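Long-range contacts in anastral spindle 2, SAS 4 (Drosophila melanogaster, PDB 4BY2), which joins a proline-rich motif of Ana2 to the TCP domain of SAS-4, a centriole-assembly protein that probably acts as a molecular adaptor and binds tubulin: residues T121-T126 against E133-P138; M12-A17 against M97-K102; L16-S21 against Y116-T121. One frame throughout, in Å; residues are numbered along the deposited sequence.

Overall arrangement
The chain is an engineered fusion whose N-terminal residues come from Ana2 and whose strands belong to the SAS-4 TCP domain. Within the first ordered stretch, residues 12-21 run extended past the ends of successive antiparallel strands. M12-A17 meets the turn after strand 94-98 in interaction 2, and L16-S21 goes on to the end of strand 113-118 in interaction 3. Both close long loops through the unmodelled residues 25-64, and because the later Ana2 residues meet the later strand, the two loops cross rather than nest. Interaction 1 then closes a short hairpin, 123-128 with 133-136, inside SAS-4. It shares T121, in the turn between strands 113-118 and 123-128, with interaction 3.

Interaction 1 of 3, residues T121-T126 against E133-P138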
loop_
_atom_site.group_PDB
_atom_site.type_symbol
_atom_site.label_atom_id
_atom_site.label_comp_id
_atom_site.label_asym_id
_atom_site.label_seq_id
_atom_site.Cartn_x
_atom_site.Cartn_y
_atom_site.Cartn_z
ATOM N N THR A 121 1.565 -11.747 -8.403
ATOM C CA THR A 121 0.976 -11.860 -7.070
ATOM C C THR A 121 -0.405 -11.176 -6.919
ATOM O O THR A 121 -0.958 -11.197 -5.815
ATOM C CB THR A 121 1.978 -11.367 -6.011
ATOM O OG1 THR A 121 2.557 -10.135 -6.440
ATOM C CG2 THR A 121 3.078 -12.380 -5.728
ATOM N N ASN A 122 -0.970 -10.598 -8.015
ATOM C CA ASN A 122 -2.282 -9.919 -8.051
ATOM C C ASN A 122 -2.416 -8.841 -6.945
ATOM O O ASN A 122 -3.459 -8.713 -6.299
ATOM C CB ASN A 122 -3.430 -10.960 -8.018
ATOM C CG ASN A 122 -4.814 -10.433 -8.337
ATOM O OD1 ASN A 122 -4.992 -9.382 -8.963
ATOM N ND2 ASN A 122 -5.831 -11.168 -7.917
ATOM N N THR A 123 -1.336 -8.067 -6.744
ATOM C CA THR A 123 -1.233 -7.044 -5.703
ATOM C C THR A 123 -1.140 -5.637 -6.285
ATOM O O THR A 123 -0.486 -5.428 -7.305
ATOM C CB THR A 123 -0.035 -7.379 -4.782
ATOM O OG1 THR A 123 -0.111 -8.751 -4.385
ATOM C CG2 THR A 123 0.052 -6.487 -3.539
ATOM N N TRP A 124 -1.776 -4.670 -5.607
ATOM C CA TRP A 124 -1.763 -3.257 -5.964
ATOM C C TRP A 124 -0.977 -2.450 -4.926
ATOM O O TRP A 124 -1.079 -2.726 -3.731
ATOM C CB TRP A 124 -3.199 -2.726 -6.046
ATOM C CG TRP A 124 -3.888 -3.014 -7.344
ATOM C CD1 TRP A 124 -4.813 -3.989 -7.585
ATOM C CD2 TRP A 124 -3.708 -2.313 -8.579
ATOM N NE1 TRP A 124 -5.222 -3.935 -8.898
ATOM C CE2 TRP A 124 -4.567 -2.909 -9.529
ATOM C CE3 TRP A 124 -2.900 -1.235 -8.979
ATOM C CZ2 TRP A 124 -4.628 -2.475 -10.859
ATOM C CZ3 TRP A 124 -2.969 -0.798 -10.293
ATOM C CH2 TRP A 124 -3.823 -1.417 -11.219
ATOM N N HIS A 125 -0.211 -1.447 -5.378
ATOM C CA HIS A 125 0.539 -0.549 -4.497
ATOM C C HIS A 125 0.312 0.903 -4.927
ATOM O O HIS A 125 0.721 1.292 -6.024
ATOM C CB HIS A 125 2.034 -0.907 -4.440
ATOM C CG HIS A 125 2.843 -0.008 -3.551
ATOM N ND1 HIS A 125 2.948 -0.241 -2.193
ATOM C CD2 HIS A 125 3.570 1.090 -3.860
ATOM C CE1 HIS A 125 3.727 0.718 -1.720
ATOM N NE2 HIS A 125 4.126 1.544 -2.685
ATOM N N THR A 126 -0.362 1.695 -4.070
ATOM C CA THR A 126 -0.650 3.098 -4.359
ATOM C C THR A 126 0.186 4.031 -3.494
ATOM O O THR A 126 0.180 3.910 -2.272
ATOM C CB THR A 126 -2.159 3.387 -4.271
ATOM O OG1 THR A 126 -2.878 2.373 -4.972
ATOM C CG2 THR A 126 -2.529 4.755 -4.839
ATOM N N GLU A 133 1.516 5.173 1.562
ATOM C CA GLU A 133 1.648 4.019 0.678
ATOM C C GLU A 133 0.635 2.961 1.099
ATOM O O GLU A 133 0.608 2.556 2.264
ATOM C CB GLU A 133 3.080 3.467 0.692
ATOM C CG GLU A 133 3.995 4.161 -0.302
ATOM C CD GLU A 133 5.480 4.063 -0.006
ATOM O OE1 GLU A 133 5.974 2.937 0.233
ATOM O OE2 GLU A 133 6.155 5.118 -0.041
ATOM N N ILE A 134 -0.226 2.555 0.161
ATOM C CA ILE A 134 -1.273 1.568 0.398
ATOM C C ILE A 134 -1.046 0.307 -0.438
ATOM O O ILE A 134 -0.970 0.384 -1.666
ATOM C CB ILE A 134 -2.697 2.180 0.205
ATOM C CG1 ILE A 134 -2.989 3.260 1.269
ATOM C CG2 ILE A 134 -3.784 1.095 0.202
ATOM C CD1 ILE A 134 -4.312 4.032 1.090
ATOM N N LEU A 135 -0.958 -0.851 0.240
ATOM C CA LEU A 135 -0.806 -2.167 -0.375
ATOM C C LEU A 135 -2.141 -2.903 -0.337
ATOM O O LEU A 135 -2.778 -2.932 0.710
ATOM C CB LEU A 135 0.257 -2.984 0.361
ATOM C CG LEU A 135 1.688 -2.801 -0.108
ATOM C CD1 LEU A 135 2.662 -3.373 0.909
ATOM C CD2 LEU A 135 1.905 -3.450 -1.472
ATOM N N GLU A 136 -2.575 -3.475 -1.469
ATOM C CA GLU A 136 -3.848 -4.197 -1.559
ATOM C C GLU A 136 -3.601 -5.630 -2.033
ATOM O O GLU A 136 -3.250 -5.846 -3.195
ATOM C CB GLU A 136 -4.845 -3.468 -2.489
ATOM C CG GLU A 136 -5.265 -2.088 -2.008
ATOM C CD GLU A 136 -5.231 -1.004 -3.069
ATOM O OE1 GLU A 136 -4.125 -0.500 -3.376
ATOM O OE2 GLU A 136 -6.316 -0.642 -3.580
ATOM N N PHE A 137 -3.771 -6.600 -1.121
ATOM C CA PHE A 137 -3.569 -8.025 -1.383
ATOM C C PHE A 137 -4.860 -8.722 -1.861
ATOM O O PHE A 137 -5.945 -8.231 -1.540
ATOM C CB PHE A 137 -2.941 -8.711 -0.155
ATOM C CG PHE A 137 -1.534 -8.235 0.126
ATOM C CD1 PHE A 137 -0.452 -8.759 -0.575
ATOM C CD2 PHE A 137 -1.293 -7.241 1.067
ATOM C CE1 PHE A 137 0.848 -8.300 -0.333
ATOM C CE2 PHE A 137 0.008 -6.785 1.311
ATOM C CZ PHE A 137 1.068 -7.313 0.604
ATOM N N PRO A 138 -4.782 -9.839 -2.638
ATOM C CA PRO A 138 -6.014 -10.477 -3.159
ATOM C C PRO A 138 -7.053 -10.953 -2.138
ATOM O O PRO A 138 -8.221 -11.091 -2.503
ATOM C CB PRO A 138 -5.489 -11.660 -3.979
ATOM C CG PRO A 138 -4.090 -11.325 -4.292
ATOM C CD PRO A 138 -3.576 -10.526 -3.147
HETATM O O HOH W 1 -5.217 -6.703 -5.070
#
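W124 pairs with E136, and T126 with I134, in the ladder of a beta hairpin made by strands 123-128 and 133-136, wholly within the SAS-4 TCP domain. Both pairs are joined by reciprocal backbone hydrogen bonds: W124 N lies 3.1 Å from E136 O, and T126 N 2.8 Å from I134 O. H125 and L135 form the non-hydrogen-bonded pair between them.

Water extends the polar contact beyond the last rung. One molecule donates to both N122 O and E136 O, so the E136 carbonyl receives the water as well as the W124 N-H. N122 and T123 form a G1 beta bulge opposite Y118; N122 takes the left-handed backbone conformation of its first position, which asparagine tolerates well, and its OD1 is bonded to Y117 OH.

Packing involves both faces of the hairpin. On one, W124 CB lies 3.6 Å from E136 OE1. On the other, with CG anti to the backbone N (chi1 180°), the H125 imidazole reaches across the strands: L135 CG meets its edge 3.5 Å from ND1, while E133 CG packs 3.5 Å from NE2. The E133 carboxylate is turned 68° from the imidazole plane, OE1 lying at the ring edge. Across the bulge, P138 CG rests 3.8 Å from N122 CB, its compact, puckered ring fitting where the ladder ends.

T123 uses both branches. Its methyl, CG2, sits over the face of the F137 ring, 4.1 Å from the centroid, while OG1 donates to T121 O at 3.0 Å, approaching from above the carbonyl plane.

Interaction 2 of 3, residues M12-A17 against M97-K102; sequences MLPRLA and MLYFNK
P14, from the Ana2 part of this engineered fusion, lies in the bend of the SAS-4 segment M97-K102, and its ring carbons meet N101, Y99 and F100 in turn. CB lies 3.4 Å from N101 ND2. CG comes next to the same amide, 3.5 Å from N101 OD1, and also faces Y99 CD1 at 4.0 Å. CD, where the ring closes on the backbone N, touches F100 CZ at 3.7 Å, the two side chains crossing at about a right angle. Proline suits this place because its compact ring offers carbon on several sides.

The Y99 ring is packed on both faces: P14 CA lies over one and M97 CG over the opposite one, each offset toward the rim, while M12 C comes in at the edge. Beyond the tyrosine, the flexible tips of two methionines meet, M12 CE lying 3.8 Å from M97 CE. N101 places its amide beside P14 by holding CG between its own backbone N and carbonyl carbon (chi1 65°).

Polar support comes from N84, whose ND2 binds M12 O while its OD1 accepts F100 N-H, linking the two segments through one amide. Y99-K102 is a type I beta turn, closed by K102 N to Y99 O at 3.2 Å. It connects strands 94-98 and 104-108, so the contact is a proline set among turn side chains at the end of an antiparallel beta hairpin of the TCP domain.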
loop_
_atom_site.group_PDB
_atom_site.type_symbol
_atom_site.label_atom_id
_atom_site.label_comp_id
_atom_site.label_asym_id
_atom_site.label_seq_id
_atom_site.Cartn_x
_atom_site.Cartn_y
_atom_site.Cartn_z
ATOM N N MET A 12 12.147 1.595 -15.817
ATOM C CA MET A 12 12.132 0.671 -16.966
ATOM C C MET A 12 12.282 -0.808 -16.544
ATOM O O MET A 12 12.036 -1.701 -17.357
ATOM C CB MET A 12 13.140 1.073 -18.066
ATOM C CG MET A 12 12.604 2.138 -19.022
ATOM S SD MET A 12 12.460 3.800 -18.297
ATOM C CE MET A 12 11.700 4.678 -19.641
ATOM N N LEU A 13 12.630 -1.056 -15.264
ATOM C CA LEU A 13 12.760 -2.381 -14.660
ATOM C C LEU A 13 11.634 -2.613 -13.640
ATOM O O LEU A 13 11.316 -1.696 -12.872
ATOM C CB LEU A 13 14.129 -2.555 -13.990
ATOM C CG LEU A 13 15.238 -3.115 -14.877
ATOM C CD1 LEU A 13 16.603 -2.794 -14.303
ATOM C CD2 LEU A 13 15.085 -4.625 -15.080
ATOM N N PRO A 14 11.014 -3.819 -13.608
ATOM C CA PRO A 14 9.919 -4.052 -12.652
ATOM C C PRO A 14 10.364 -4.115 -11.194
ATOM O O PRO A 14 11.496 -4.502 -10.902
ATOM C CB PRO A 14 9.308 -5.383 -13.114
ATOM C CG PRO A 14 9.902 -5.659 -14.465
ATOM C CD PRO A 14 11.243 -5.011 -14.445
ATOM N N ARG A 15 9.459 -3.716 -10.285
ATOM C CA ARG A 15 9.675 -3.718 -8.835
ATOM C C ARG A 15 9.603 -5.147 -8.292
ATOM O O ARG A 15 8.972 -6.011 -8.908
ATOM C CB ARG A 15 8.597 -2.873 -8.134
ATOM C CG ARG A 15 8.687 -1.372 -8.356
ATOM C CD ARG A 15 7.484 -0.698 -7.725
ATOM N NE ARG A 15 7.533 0.761 -7.820
ATOM C CZ ARG A 15 6.603 1.575 -7.329
ATOM N NH1 ARG A 15 5.539 1.080 -6.706
ATOM N NH2 ARG A 15 6.729 2.888 -7.456
ATOM N N LEU A 16 10.224 -5.386 -7.124
ATOM C CA LEU A 16 10.179 -6.689 -6.456
ATOM C C LEU A 16 8.869 -6.782 -5.669
ATOM O O LEU A 16 8.581 -5.904 -4.848
ATOM C CB LEU A 16 11.401 -6.894 -5.538
ATOM C CG LEU A 16 12.739 -7.143 -6.244
ATOM C CD1 LEU A 16 13.901 -6.612 -5.421
ATOM C CD2 LEU A 16 12.928 -8.618 -6.578
ATOM N N ALA A 17 8.056 -7.819 -5.970
ATOM C CA ALA A 17 6.740 -8.062 -5.366
ATOM C C ALA A 17 6.777 -8.228 -3.846
ATOM O O ALA A 17 7.541 -9.057 -3.346
ATOM C CB ALA A 17 6.065 -9.261 -6.014
ATOM N N MET A 97 3.009 2.479 -17.733
ATOM C CA MET A 97 4.080 1.612 -18.213
ATOM C C MET A 97 3.616 0.162 -18.135
ATOM O O MET A 97 3.395 -0.356 -17.041
ATOM C CB MET A 97 5.372 1.837 -17.402
ATOM C CG MET A 97 6.562 1.002 -17.875
ATOM S SD MET A 97 7.429 1.649 -19.330
ATOM C CE MET A 97 8.484 2.859 -18.565
ATOM N N LEU A 98 3.443 -0.475 -19.302
ATOM C CA LEU A 98 3.034 -1.875 -19.421
ATOM C C LEU A 98 4.306 -2.715 -19.587
ATOM O O LEU A 98 4.835 -2.829 -20.697
ATOM C CB LEU A 98 2.068 -2.076 -20.609
ATOM C CG LEU A 98 0.663 -1.492 -20.458
ATOM C CD1 LEU A 98 0.520 -0.184 -21.233
ATOM C CD2 LEU A 98 -0.387 -2.479 -20.932
ATOM N N TYR A 99 4.826 -3.248 -18.467
ATOM C CA TYR A 99 6.053 -4.049 -18.432
ATOM C C TYR A 99 5.903 -5.405 -19.128
ATOM O O TYR A 99 4.783 -5.888 -19.314
ATOM C CB TYR A 99 6.544 -4.248 -16.985
ATOM C CG TYR A 99 6.961 -2.980 -16.272
ATOM C CD1 TYR A 99 8.264 -2.503 -16.364
ATOM C CD2 TYR A 99 6.072 -2.296 -15.448
ATOM C CE1 TYR A 99 8.662 -1.348 -15.688
ATOM C CE2 TYR A 99 6.458 -1.143 -14.765
ATOM C CZ TYR A 99 7.754 -0.672 -14.888
ATOM O OH TYR A 99 8.135 0.469 -14.225
ATOM N N PHE A 100 7.048 -6.018 -19.499
ATOM C CA PHE A 100 7.147 -7.329 -20.153
ATOM C C PHE A 100 6.542 -8.465 -19.313
ATOM O O PHE A 100 5.949 -9.389 -19.875
ATOM C CB PHE A 100 8.606 -7.646 -20.537
ATOM C CG PHE A 100 9.629 -7.495 -19.432
ATOM C CD1 PHE A 100 9.953 -8.568 -18.609
ATOM C CD2 PHE A 100 10.307 -6.294 -19.247
ATOM C CE1 PHE A 100 10.904 -8.429 -17.592
ATOM C CE2 PHE A 100 11.257 -6.156 -18.232
ATOM C CZ PHE A 100 11.554 -7.227 -17.413
ATOM N N ASN A 101 6.669 -8.374 -17.967
ATOM C CA ASN A 101 6.157 -9.357 -17.005
ATOM C C ASN A 101 4.673 -9.132 -16.611
ATOM O O ASN A 101 4.225 -9.668 -15.593
ATOM C CB ASN A 101 7.072 -9.419 -15.766
ATOM C CG ASN A 101 7.135 -8.156 -14.928
ATOM O OD1 ASN A 101 6.791 -7.055 -15.362
ATOM N ND2 ASN A 101 7.610 -8.290 -13.702
ATOM N N LYS A 102 3.923 -8.349 -17.432
ATOM C CA LYS A 102 2.498 -7.990 -17.298
ATOM C C LYS A 102 2.222 -6.971 -16.154
ATOM O O LYS A 102 1.059 -6.649 -15.886
ATOM C CB LYS A 102 1.596 -9.243 -17.190
ATOM C CG LYS A 102 0.224 -9.100 -17.842
ATOM C CD LYS A 102 -0.804 -10.037 -17.203
ATOM C CE LYS A 102 -2.204 -9.847 -17.746
ATOM N NZ LYS A 102 -2.404 -10.546 -19.046
#

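Interaction 3 of 3, residues L16-S21 against Y116-T121; sequences LAPRPS and YYYAET
Y118 presents one face of its phenol ring to P18, whose CD lies over the centre, 3.6 Å from the centroid and only 11° off the ring normal: a CH-pi contact. The opposite face is occupied by Y116 CD1, also above the centre, so the ring is held between the Ana2 proline and a tyrosine of its own SAS-4 strand. Y118 reaches this position with CG anti to its carbonyl carbon (chi1 -55°), its side chain and that of P18 arriving from opposite directions.

A17 packs beside the same ring, with CA 3.6 Å from Y118 CD2. Its methyl also meets the hydroxyl of T121, CB to OG1 being 3.6 Å; so small a side chain fits between the tyrosine and the threonine. That hydroxyl has a water 2.8 Å from OG1. The water donates to the P18 carbonyl, 2.7 Å from O, and so bridges P18 and T121, which have no direct bond to each other. On either side of this contact the Ana2 stretch is tethered directly, R15 N to Y116 OH and S21 N to E143 OE2.

Having no backbone N-H to pair, P18 offers instead a CD methylene bonded to the amide nitrogen, which probably makes its hydrogens slightly positive and suited to an electron-rich phenol face. Attraction here should therefore rest mainly on dispersion and this weak polarisation, with the water supplying the polar link.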
loop_
_atom_site.group_PDB
_atom_site.type_symbol
_atom_site.label_atom_id
_atom_site.label_comp_id
_atom_site.label_asym_id
_atom_site.label_seq_id
_atom_site.Cartn_x
_atom_site.Cartn_y
_atom_site.Cartn_z
ATOM N N LEU A 16 10.224 -5.386 -7.124
ATOM C CA LEU A 16 10.179 -6.689 -6.456
ATOM C C LEU A 16 8.869 -6.782 -5.669
ATOM O O LEU A 16 8.581 -5.904 -4.848
ATOM C CB LEU A 16 11.401 -6.894 -5.538
ATOM C CG LEU A 16 12.739 -7.143 -6.244
ATOM C CD1 LEU A 16 13.901 -6.612 -5.421
ATOM C CD2 LEU A 16 12.928 -8.618 -6.578
ATOM N N ALA A 17 8.056 -7.819 -5.970
ATOM C CA ALA A 17 6.740 -8.062 -5.366
ATOM C C ALA A 17 6.777 -8.228 -3.846
ATOM O O ALA A 17 7.541 -9.057 -3.346
ATOM C CB ALA A 17 6.065 -9.261 -6.014
ATOM N N PRO A 18 5.967 -7.444 -3.095
ATOM C CA PRO A 18 5.983 -7.567 -1.631
ATOM C C PRO A 18 5.219 -8.778 -1.096
ATOM O O PRO A 18 4.445 -9.419 -1.810
ATOM C CB PRO A 18 5.355 -6.252 -1.168
ATOM C CG PRO A 18 4.424 -5.897 -2.256
ATOM C CD PRO A 18 5.022 -6.396 -3.533
ATOM N N ARG A 19 5.440 -9.061 0.188
ATOM C CA ARG A 19 4.840 -10.154 0.943
ATOM C C ARG A 19 3.929 -9.537 2.022
ATOM O O ARG A 19 4.339 -8.552 2.644
ATOM C CB ARG A 19 5.973 -10.965 1.601
ATOM C CG ARG A 19 5.598 -12.364 2.062
ATOM C CD ARG A 19 6.170 -12.678 3.436
ATOM N NE ARG A 19 7.631 -12.788 3.432
ATOM C CZ ARG A 19 8.300 -13.937 3.461
ATOM N NH1 ARG A 19 7.649 -15.092 3.506
ATOM N NH2 ARG A 19 9.626 -13.938 3.455
ATOM N N PRO A 20 2.700 -10.064 2.267
ATOM C CA PRO A 20 1.854 -9.478 3.325
ATOM C C PRO A 20 2.417 -9.711 4.724
ATOM O O PRO A 20 3.127 -10.697 4.947
ATOM C CB PRO A 20 0.512 -10.185 3.136
ATOM C CG PRO A 20 0.857 -11.477 2.515
ATOM C CD PRO A 20 2.032 -11.216 1.626
ATOM N N SER A 21 2.116 -8.793 5.659
ATOM C CA SER A 21 2.567 -8.872 7.051
ATOM C C SER A 21 1.850 -10.007 7.779
ATOM O O SER A 21 0.634 -10.166 7.626
ATOM C CB SER A 21 2.351 -7.545 7.771
ATOM O OG SER A 21 2.963 -7.553 9.050
ATOM N N TYR A 116 0.874 0.783 -8.763
ATOM C CA TYR A 116 1.658 -0.322 -9.312
ATOM C C TYR A 116 0.939 -1.647 -9.142
ATOM O O TYR A 116 0.550 -1.991 -8.030
ATOM C CB TYR A 116 3.071 -0.380 -8.697
ATOM C CG TYR A 116 4.050 -1.210 -9.505
ATOM C CD1 TYR A 116 4.078 -2.598 -9.395
ATOM C CD2 TYR A 116 4.942 -0.609 -10.388
ATOM C CE1 TYR A 116 4.958 -3.366 -10.150
ATOM C CE2 TYR A 116 5.844 -1.367 -11.133
ATOM C CZ TYR A 116 5.849 -2.746 -11.009
ATOM O OH TYR A 116 6.728 -3.510 -11.742
ATOM N N TYR A 117 0.787 -2.403 -10.240
ATOM C CA TYR A 117 0.146 -3.711 -10.210
ATOM C C TYR A 117 1.174 -4.824 -10.393
ATOM O O TYR A 117 1.799 -4.916 -11.445
ATOM C CB TYR A 117 -0.984 -3.807 -11.256
ATOM C CG TYR A 117 -1.704 -5.142 -11.270
ATOM C CD1 TYR A 117 -2.533 -5.520 -10.217
ATOM C CD2 TYR A 117 -1.567 -6.020 -12.340
ATOM C CE1 TYR A 117 -3.203 -6.742 -10.226
ATOM C CE2 TYR A 117 -2.241 -7.240 -12.366
ATOM C CZ TYR A 117 -3.051 -7.602 -11.300
ATOM O OH TYR A 117 -3.719 -8.801 -11.314
ATOM N N TYR A 118 1.366 -5.651 -9.349
ATOM C CA TYR A 118 2.268 -6.804 -9.371
ATOM C C TYR A 118 1.412 -7.941 -9.922
ATOM O O TYR A 118 0.581 -8.505 -9.203
ATOM C CB TYR A 118 2.813 -7.125 -7.965
ATOM C CG TYR A 118 3.498 -5.961 -7.281
ATOM C CD1 TYR A 118 2.781 -5.080 -6.475
ATOM C CD2 TYR A 118 4.867 -5.749 -7.423
ATOM C CE1 TYR A 118 3.404 -4.005 -5.844
ATOM C CE2 TYR A 118 5.504 -4.684 -6.784
ATOM C CZ TYR A 118 4.765 -3.809 -6.002
ATOM O OH TYR A 118 5.375 -2.753 -5.370
ATOM N N ALA A 119 1.546 -8.190 -11.236
ATOM C CA ALA A 119 0.766 -9.161 -11.998
ATOM C C ALA A 119 0.827 -10.588 -11.484
ATOM O O ALA A 119 -0.217 -11.240 -11.414
ATOM C CB ALA A 119 1.159 -9.114 -13.460
ATOM N N GLU A 120 2.037 -11.072 -11.133
ATOM C CA GLU A 120 2.278 -12.432 -10.648
ATOM C C GLU A 120 1.558 -12.725 -9.329
ATOM O O GLU A 120 0.991 -13.811 -9.169
ATOM C CB GLU A 120 3.790 -12.683 -10.515
ATOM C CG GLU A 120 4.194 -14.144 -10.640
ATOM C CD GLU A 120 5.678 -14.383 -10.852
ATOM O OE1 GLU A 120 6.484 -13.962 -9.991
ATOM O OE2 GLU A 120 6.034 -15.017 -11.873
ATOM N N THR A 121 1.565 -11.747 -8.403
ATOM C CA THR A 121 0.976 -11.860 -7.070
ATOM C C THR A 121 -0.405 -11.176 -6.919
ATOM O O THR A 121 -0.958 -11.197 -5.815
ATOM C CB THR A 121 1.978 -11.367 -6.011
ATOM O OG1 THR A 121 2.557 -10.135 -6.440
ATOM C CG2 THR A 121 3.078 -12.380 -5.728
HETATM O O HOH W 2 2.849 -8.832 -3.968
#